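Acyl-CoA dehydrogenase (Thermus thermophilus, PDB 2Z1Q) probably catalyses the FAD-dependent dehydrogenation of saturated acyl-CoA to 2,3-dehydroacyl-CoA, passing the electrons on to an acceptor. Local coordinates at residues 544-547 and 548-552. Residues are numbered along the deposited sequence; the frame is centred on the assembly and turned at random.
Sequences AARR and LTKRE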
# COMPACT_ATOMS: atom_id res chain seq x y z
N ALA B 544 -26.91 -16.66 11.41
CA ALA B 544 -25.99 -17.20 12.40
C ALA B 544 -24.64 -16.48 12.32
O ALA B 544 -24.02 -16.21 13.34
CB ALA B 544 -25.80 -18.68 12.19
N ALA B 545 -24.21 -16.18 11.10
CA ALA B 545 -22.94 -15.49 10.91
C ALA B 545 -23.01 -14.10 11.54
O ALA B 545 -22.02 -13.61 12.09
CB ALA B 545 -22.62 -15.38 9.41
N ARG B 546 -24.17 -13.46 11.47
CA ARG B 546 -24.33 -12.13 12.03
C ARG B 546 -24.32 -12.12 13.55
O ARG B 546 -23.70 -11.26 14.18
CB ARG B 546 -25.62 -11.47 11.54
CG ARG B 546 -25.68 -11.29 10.03
CD ARG B 546 -26.82 -10.36 9.63
NE ARG B 546 -26.95 -10.25 8.18
CZ ARG B 546 -27.51 -11.18 7.41
NH1 ARG B 546 -27.57 -10.99 6.10
NH2 ARG B 546 -28.01 -12.28 7.95
N ARG B 547 -25.02 -13.07 14.16
CA ARG B 547 -25.07 -13.12 15.61
C ARG B 547 -23.70 -13.43 16.19
O ARG B 547 -23.33 -12.92 17.24
CB ARG B 547 -26.09 -14.16 16.10
CG ARG B 547 -26.04 -15.50 15.37
CD ARG B 547 -27.00 -16.51 16.01
NE ARG B 547 -26.55 -16.90 17.34
CZ ARG B 547 -25.48 -17.66 17.57
NH1 ARG B 547 -24.76 -18.11 16.56
NH2 ARG B 547 -25.12 -17.95 18.82
N LEU B 548 -22.94 -14.26 15.48
CA LEU B 548 -21.62 -14.62 15.94
C LEU B 548 -20.65 -13.45 15.83
O LEU B 548 -19.52 -13.53 16.31
CB LEU B 548 -21.09 -15.83 15.16
CG LEU B 548 -21.65 -17.21 15.53
CD1 LEU B 548 -21.04 -18.25 14.62
CD2 LEU B 548 -21.35 -17.55 16.98
N THR B 549 -21.10 -12.37 15.20
CA THR B 549 -20.27 -11.18 15.04
C THR B 549 -21.00 -9.94 15.57
O THR B 549 -20.55 -8.81 15.39
CB THR B 549 -19.89 -10.96 13.55
OG1 THR B 549 -21.07 -10.92 12.74
CG2 THR B 549 -19.01 -12.10 13.08
N LYS B 550 -22.13 -10.17 16.24
CA LYS B 550 -22.92 -9.08 16.80
C LYS B 550 -22.13 -8.40 17.92
O LYS B 550 -21.53 -9.06 18.77
CB LYS B 550 -24.24 -9.63 17.35
CG LYS B 550 -25.50 -8.90 16.86
CD LYS B 550 -25.67 -8.98 15.32
CE LYS B 550 -26.91 -8.22 14.83
NZ LYS B 550 -27.10 -8.29 13.35
N ARG B 551 -22.12 -7.07 17.91
CA ARG B 551 -21.42 -6.32 18.93
C ARG B 551 -22.10 -4.98 19.18
O ARG B 551 -22.95 -4.55 18.40
CB ARG B 551 -19.97 -6.07 18.52
CG ARG B 551 -19.81 -5.10 17.34
CD ARG B 551 -18.36 -5.01 16.90
NE ARG B 551 -18.12 -3.98 15.89
CZ ARG B 551 -18.20 -2.67 16.11
NH1 ARG B 551 -18.52 -2.22 17.32
NH2 ARG B 551 -17.94 -1.81 15.14
N GLU B 552 -21.71 -4.34 20.27
CA GLU B 552 -22.26 -3.04 20.63
C GLU B 552 -21.32 -1.95 20.12
O GLU B 552 -20.12 -1.99 20.36
CB GLU B 552 -22.43 -2.94 22.15
CG GLU B 552 -23.61 -3.75 22.68
CD GLU B 552 -24.93 -3.34 22.03
OE1 GLU B 552 -25.63 -4.21 21.47
OE2 GLU B 552 -25.28 -2.14 22.08
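The C-terminal end of helix 535-547 unwinds here through a type I beta turn, Arg547 to Lys550, into the loop that leads to helix 556-570. The helical pattern lasts to Leu548, whose N reaches Ala544 O at 3.1 Å. Then the bonding shortens by one residue: Thr549 N binds Arg546 O at 3.0 Å, and Lys550 N closes the turn on Arg547 O at 3.2 Å.

Thr549 OG1 sits between its own backbone N and carbonyl carbon (chi1 55°), which turns it back to the helix. The hydroxyl hydrogen-bonds to Gln522 OE1 of helix 505-528; Ala545 O, 2.9 Å from OG1, and Arg546 O are also within reach, and one proton cannot serve them all.

Arg547 and Leu548 run side by side. The arginine chain bends at chi3 (-68°), bringing NH1 to 3.4 Å from Leu548 CG, while the leucine, buried, also packs on Met459 of helix 445-468. An alanine at Leu548 would probably open a gap against Met459 and free the Arg547 guanidinium to swing.

The Lys550 chain folds back, laying CD 3.2 Å from Arg546 O and NZ 3.9 Å from Arg546 CB. Its aliphatic part thus covers that carbonyl, while the like charge at Arg546 NE, 5.5 Å from Lys550 NZ, probably disfavours a closer approach, an effect the helix C-terminus may partly offset.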